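Local structure of racemase, putative (Roseobacter denitrificans, 3TCS) at residues V274-D280 with L302-C308; K142-P147 with E180-R184. The protein binds magnesium and D-alanine in a TIM-barrel site and probably acts as a racemase or a hydro-lyase. All coordinates share one frame; numbering follows the deposited sequence.

Interaction 1. Residues V274-D280 with L302-C308. With DAL (D-alanine), chain L.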
loop_
_atom_site.group_PDB
_atom_site.type_symbol
_atom_site.label_atom_id
_atom_site.label_comp_id
_atom_site.label_asym_id
_atom_site.label_seq_id
_atom_site.Cartn_x
_atom_site.Cartn_y
_atom_site.Cartn_z
ATOM N N VAL B 274 -16.735 -2.353 13.268
ATOM C CA VAL B 274 -16.406 -1.621 14.489
ATOM C C VAL B 274 -17.562 -0.684 14.839
ATOM O O VAL B 274 -18.480 -0.495 14.039
ATOM C CB VAL B 274 -15.120 -0.763 14.324
ATOM C CG1 VAL B 274 -13.924 -1.656 14.012
ATOM C CG2 VAL B 274 -15.322 0.274 13.225
ATOM N N ASP B 275 -17.511 -0.098 16.031
ATOM C CA ASP B 275 -18.549 0.825 16.481
ATOM C C ASP B 275 -18.145 2.281 16.255
ATOM O O ASP B 275 -18.997 3.167 16.187
ATOM C CB ASP B 275 -18.822 0.616 17.967
ATOM C CG ASP B 275 -19.221 -0.804 18.279
ATOM O OD1 ASP B 275 -20.305 -1.220 17.817
ATOM O OD2 ASP B 275 -18.448 -1.502 18.969
ATOM N N ILE B 276 -16.840 2.514 16.162
ATOM C CA ILE B 276 -16.292 3.854 15.961
ATOM C C ILE B 276 -15.161 3.740 14.943
ATOM O O ILE B 276 -14.316 2.853 15.058
ATOM C CB ILE B 276 -15.705 4.423 17.281
ATOM C CG1 ILE B 276 -16.785 4.445 18.368
ATOM C CG2 ILE B 276 -15.131 5.818 17.042
ATOM C CD1 ILE B 276 -16.301 4.923 19.722
ATOM N N VAL B 277 -15.154 4.618 13.942
ATOM C CA VAL B 277 -14.105 4.593 12.924
ATOM C C VAL B 277 -13.004 5.558 13.331
ATOM O O VAL B 277 -13.283 6.620 13.889
ATOM C CB VAL B 277 -14.662 4.975 11.536
ATOM C CG1 VAL B 277 -15.667 3.920 11.085
ATOM C CG2 VAL B 277 -15.317 6.338 11.592
ATOM N N GLN B 278 -11.759 5.187 13.044
ATOM C CA GLN B 278 -10.611 5.993 13.439
ATOM C C GLN B 278 -9.579 6.261 12.361
ATOM O O GLN B 278 -8.431 5.831 12.464
ATOM C CB GLN B 278 -9.917 5.327 14.623
ATOM C CG GLN B 278 -10.828 5.107 15.807
ATOM C CD GLN B 278 -10.071 4.577 16.999
ATOM O OE1 GLN B 278 -9.688 3.404 17.033
ATOM N NE2 GLN B 278 -9.828 5.441 17.978
ATOM N N PRO B 279 -9.969 6.988 11.312
ATOM C CA PRO B 279 -9.010 7.281 10.248
ATOM C C PRO B 279 -7.906 8.215 10.747
ATOM O O PRO B 279 -8.118 8.984 11.688
ATOM C CB PRO B 279 -9.877 7.956 9.190
ATOM C CG PRO B 279 -10.887 8.700 10.024
ATOM C CD PRO B 279 -11.252 7.672 11.081
ATOM N N ASP B 280 -6.726 8.115 10.139
ATOM C CA ASP B 280 -5.625 9.018 10.457
ATOM C C ASP B 280 -5.586 9.888 9.200
ATOM O O ASP B 280 -5.384 9.387 8.098
ATOM C CB ASP B 280 -4.301 8.259 10.632
ATOM C CG ASP B 280 -3.116 9.199 10.871
ATOM O OD1 ASP B 280 -2.715 9.900 9.922
ATOM O OD2 ASP B 280 -2.593 9.244 12.006
ATOM N N LEU B 302 -22.340 6.000 12.308
ATOM C CA LEU B 302 -21.166 5.776 13.157
ATOM C C LEU B 302 -20.389 7.052 13.429
ATOM O O LEU B 302 -20.244 7.904 12.550
ATOM C CB LEU B 302 -20.201 4.775 12.523
ATOM C CG LEU B 302 -20.566 3.298 12.506
ATOM C CD1 LEU B 302 -21.560 3.039 11.402
ATOM C CD2 LEU B 302 -19.310 2.479 12.291
ATOM N N PRO B 303 -19.869 7.196 14.657
ATOM C CA PRO B 303 -19.099 8.392 14.993
ATOM C C PRO B 303 -17.661 8.222 14.518
ATOM O O PRO B 303 -17.215 7.101 14.240
ATOM C CB PRO B 303 -19.205 8.449 16.511
ATOM C CG PRO B 303 -19.182 7.005 16.882
ATOM C CD PRO B 303 -20.114 6.377 15.857
ATOM N N VAL B 304 -16.948 9.341 14.433
ATOM C CA VAL B 304 -15.563 9.364 13.996
ATOM C C VAL B 304 -14.650 9.914 15.093
ATOM O O VAL B 304 -14.811 11.049 15.544
ATOM C CB VAL B 304 -15.399 10.254 12.740
ATOM C CG1 VAL B 304 -13.943 10.233 12.263
ATOM C CG2 VAL B 304 -16.341 9.777 11.634
ATOM N N THR B 305 -13.697 9.098 15.524
ATOM C CA THR B 305 -12.733 9.492 16.548
ATOM C C THR B 305 -11.379 9.202 15.901
ATOM O O THR B 305 -10.791 8.133 16.083
ATOM C CB THR B 305 -12.932 8.663 17.826
ATOM O OG1 THR B 305 -14.260 8.900 18.326
ATOM C CG2 THR B 305 -11.913 9.059 18.904
ATOM N N PRO B 306 -10.870 10.171 15.129
ATOM C CA PRO B 306 -9.594 10.026 14.429
ATOM C C PRO B 306 -8.376 9.673 15.266
ATOM O O PRO B 306 -8.317 9.924 16.471
ATOM C CB PRO B 306 -9.420 11.378 13.731
ATOM C CG PRO B 306 -10.835 11.890 13.586
ATOM C CD PRO B 306 -11.434 11.515 14.915
ATOM N N HIS B 307 -7.400 9.088 14.588
ATOM C CA HIS B 307 -6.135 8.724 15.195
ATOM C C HIS B 307 -5.131 9.836 14.878
ATOM O O HIS B 307 -5.030 10.276 13.741
ATOM C CB HIS B 307 -5.644 7.394 14.608
ATOM C CG HIS B 307 -4.189 7.118 14.835
ATOM N ND1 HIS B 307 -3.193 7.684 14.067
ATOM C CD2 HIS B 307 -3.564 6.319 15.732
ATOM C CE1 HIS B 307 -2.018 7.241 14.479
ATOM N NE2 HIS B 307 -2.215 6.411 15.488
ATOM N N CYS B 308 -4.430 10.306 15.903
ATOM C CA CYS B 308 -3.374 11.312 15.767
ATOM C C CYS B 308 -2.523 11.037 16.998
ATOM O O CYS B 308 -2.929 11.315 18.123
ATOM C CB CYS B 308 -3.926 12.757 15.722
ATOM S SG CYS B 308 -5.281 13.248 16.824
HETATM N N DAL L . -4.286 5.071 18.524
HETATM C CA DAL L . -2.938 4.736 19.018
HETATM C CB DAL L . -2.079 5.988 19.117
HETATM C C DAL L . -2.287 3.770 18.087
HETATM O O DAL L . -2.786 2.711 17.880
#
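His307 reaches Asp280 through a short hydrogen bond, ND1 to OD2 at 2.7 Å, and the two side chains illustrate how neighbouring barrel-strand ends present a side chain to a ligand pocket. The histidine can be followed outward. CB rests 3.8 Å from the backbone O of Gln278. CG stands anti to the backbone N (chi1 163°), which brings the ring alongside Asp280. ND1 then gives its hydrogen to the anti lone pair of OD2, which lies almost exactly in the ring plane although the carboxylate is turned 47° from it. On the other branch CD2 comes 3.1 Å from N of the bound D-alanine, and NE2 faces the ligand's CB and C. The bond to OD2 thus fixes the rotation of the ring. The other oxygen of the aspartate, OD1, accepts from the backbone N of Tyr283.

Behind this tip the two backbones run side by side. Val277 N donates to Pro303 O, Thr305 N to Val277 O at 3.0 Å, and His307 N to Pro279 O. Apolar branches fill in beside these backbone bonds: Val277 CG2 lies 3.6 Å from Val304 CG2, while Val304 CG1 sits against Pro279 CD. Towards Thr305, the methyl CG2 of Ile276 touches OG1. Helix 262-270 covers Val277 and Pro279 through Trp265. The backbone pairing continues the parallel barrel from strand 276-277, and the His-carboxylate pair at its end, beside the magnesium ligand Glu257, is characteristic of the active site of the mandelate racemase group of the enolase superfamily.

Interaction 2. Residues K142-P147 with E180-R184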
loop_
_atom_site.group_PDB
_atom_site.type_symbol
_atom_site.label_atom_id
_atom_site.label_comp_id
_atom_site.label_asym_id
_atom_site.label_seq_id
_atom_site.Cartn_x
_atom_site.Cartn_y
_atom_site.Cartn_z
ATOM N N LYS B 142 3.273 3.952 25.247
ATOM C CA LYS B 142 4.135 2.909 25.787
ATOM C C LYS B 142 3.526 1.610 26.292
ATOM O O LYS B 142 2.407 1.576 26.796
ATOM C CB LYS B 142 4.989 3.499 26.910
ATOM C CG LYS B 142 5.944 4.592 26.463
ATOM C CD LYS B 142 6.698 5.170 27.650
ATOM C CE LYS B 142 7.782 6.140 27.205
ATOM N NZ LYS B 142 8.556 6.676 28.357
ATOM N N ARG B 143 4.305 0.543 26.140
ATOM C CA ARG B 143 3.961 -0.785 26.621
ATOM C C ARG B 143 5.080 -1.193 27.576
ATOM O O ARG B 143 4.896 -2.037 28.453
ATOM C CB ARG B 143 3.865 -1.783 25.470
ATOM C CG ARG B 143 2.525 -1.747 24.778
ATOM C CD ARG B 143 2.343 -2.926 23.852
ATOM N NE ARG B 143 0.974 -2.974 23.358
ATOM C CZ ARG B 143 0.480 -2.158 22.435
ATOM N NH1 ARG B 143 1.245 -1.225 21.883
ATOM N NH2 ARG B 143 -0.793 -2.256 22.085
ATOM N N ASP B 144 6.243 -0.577 27.395
ATOM C CA ASP B 144 7.394 -0.852 28.249
ATOM C C ASP B 144 7.370 0.104 29.434
ATOM O O ASP B 144 8.352 0.782 29.732
ATOM C CB ASP B 144 8.703 -0.685 27.474
ATOM C CG ASP B 144 8.754 0.604 26.685
ATOM O OD1 ASP B 144 8.551 1.684 27.279
ATOM O OD2 ASP B 144 8.999 0.536 25.461
ATOM N N ILE B 145 6.217 0.176 30.082
ATOM C CA ILE B 145 6.033 1.013 31.257
ATOM C C ILE B 145 5.108 0.188 32.135
ATOM O O ILE B 145 4.121 -0.359 31.656
ATOM C CB ILE B 145 5.383 2.380 30.906
ATOM C CG1 ILE B 145 5.288 3.242 32.166
ATOM C CG2 ILE B 145 4.009 2.176 30.284
ATOM C CD1 ILE B 145 4.677 4.613 31.940
ATOM N N THR B 146 5.442 0.063 33.411
ATOM C CA THR B 146 4.615 -0.729 34.305
ATOM C C THR B 146 3.273 -0.052 34.547
ATOM O O THR B 146 3.152 1.169 34.440
ATOM C CB THR B 146 5.295 -0.931 35.670
ATOM O OG1 THR B 146 5.419 0.336 36.325
ATOM C CG2 THR B 146 6.678 -1.546 35.497
ATOM N N PRO B 147 2.239 -0.843 34.860
ATOM C CA PRO B 147 0.919 -0.267 35.119
ATOM C C PRO B 147 0.989 0.784 36.223
ATOM O O PRO B 147 0.281 1.788 36.184
ATOM C CB PRO B 147 0.095 -1.486 35.523
ATOM C CG PRO B 147 0.651 -2.545 34.618
ATOM C CD PRO B 147 2.154 -2.309 34.721
ATOM N N GLU B 180 2.892 -7.893 26.595
ATOM C CA GLU B 180 4.225 -7.289 26.708
ATOM C C GLU B 180 5.025 -8.155 27.684
ATOM O O GLU B 180 6.236 -8.330 27.544
ATOM C CB GLU B 180 4.128 -5.852 27.223
ATOM C CG GLU B 180 5.429 -5.062 27.111
ATOM C CD GLU B 180 5.858 -4.816 25.665
ATOM O OE1 GLU B 180 5.124 -5.210 24.736
ATOM O OE2 GLU B 180 6.937 -4.224 25.455
ATOM N N TRP B 181 4.321 -8.675 28.683
ATOM C CA TRP B 181 4.876 -9.598 29.666
ATOM C C TRP B 181 3.682 -10.225 30.366
ATOM O O TRP B 181 2.602 -9.634 30.424
ATOM C CB TRP B 181 5.836 -8.913 30.659
ATOM C CG TRP B 181 5.254 -7.899 31.594
ATOM C CD1 TRP B 181 4.438 -8.132 32.673
ATOM C CD2 TRP B 181 5.481 -6.488 31.560
ATOM N NE1 TRP B 181 4.149 -6.945 33.309
ATOM C CE2 TRP B 181 4.777 -5.922 32.645
ATOM C CE3 TRP B 181 6.216 -5.644 30.714
ATOM C CZ2 TRP B 181 4.786 -4.547 32.908
ATOM C CZ3 TRP B 181 6.225 -4.281 30.976
ATOM C CH2 TRP B 181 5.513 -3.746 32.064
ATOM N N PRO B 182 3.845 -11.449 30.876
ATOM C CA PRO B 182 2.759 -12.151 31.561
ATOM C C PRO B 182 1.986 -11.333 32.592
ATOM O O PRO B 182 2.555 -10.824 33.559
ATOM C CB PRO B 182 3.470 -13.354 32.173
ATOM C CG PRO B 182 4.519 -13.658 31.135
ATOM C CD PRO B 182 5.063 -12.280 30.838
ATOM N N GLY B 183 0.683 -11.201 32.356
ATOM C CA GLY B 183 -0.185 -10.483 33.272
ATOM C C GLY B 183 -0.225 -8.966 33.225
ATOM O O GLY B 183 -0.941 -8.354 34.017
ATOM N N ARG B 184 0.518 -8.342 32.316
ATOM C CA ARG B 184 0.501 -6.885 32.256
ATOM C C ARG B 184 -0.896 -6.317 31.997
ATOM O O ARG B 184 -1.321 -5.377 32.662
ATOM C CB ARG B 184 1.459 -6.365 31.182
ATOM C CG ARG B 184 1.510 -4.838 31.144
ATOM C CD ARG B 184 2.510 -4.315 30.131
ATOM N NE ARG B 184 2.628 -2.859 30.206
ATOM C CZ ARG B 184 1.724 -2.006 29.733
ATOM N NH1 ARG B 184 0.625 -2.455 29.141
ATOM N NH2 ARG B 184 1.913 -0.702 29.858
HETATM O O HOH W 1 0.300 1.422 28.574
#
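An arginine gripping a loop carbonyl joins two turns that each lead into an outer helix of the barrel: Arg184 opens helix 184-196 and reaches back to Ile145, just ahead of helix 147-161. Its chain is extended from CG to NE, with CG anti to the backbone N (chi1 -177°), and this length delivers the guanidinium side-on. NH2 donates to Ile145 O at 2.9 Å and NE to the same oxygen at 3.3 Å, so one carbonyl takes two bonds close to the guanidinium plane. A water links NH2 to Lys142 O, and NH1 is held by the backbone O of Arg169. Arg143 O lies over one face of the group, its angle too poor for a bond to NE.

Trp181 lines the same side chain: Arg184 CD sits 3.5 Å above the indole, off-centre, while the ring's edge receives Thr146 CA and, at CZ2, Pro147 CD at 3.9 Å. The bent chain of Glu180 brings its CD to 3.6 Å from Arg143 CB; the guanidinium of Arg143 leads away to the carbonyls of Ala170 and Gly171. Putting a methionine at Arg184 would probably leave Ile145 O without either donor and the water without its link to this helix start. Thr146 and Gly183 occupy N-cap positions, and both segments run from a barrel strand into its following helix (132-139 to 147-161, 165-169 to 184-196), the strand-loop-helix units of a beta/alpha barrel.

How the interactions relate
One barrel can be held together by quite different chemistry, depending on depth. Interaction 1 is core: nearly every residue in it is buried, and strand-like backbone bonds, apolar branches and one His-carboxylate hydrogen bond beside the ligand do the joining. Interaction 2 lies farther out, partly buried, with its centre about 24 Å from that of the chain, and relies on a side chain binding backbone, with a water taking part. The two hold different elements: 274-280 with 302-308 joins neighbouring strand positions late in the barrel, whereas 142-147 with 180-184 ties the starts of two early helices. Their nearest atoms are about 11 Å apart, and they do not touch.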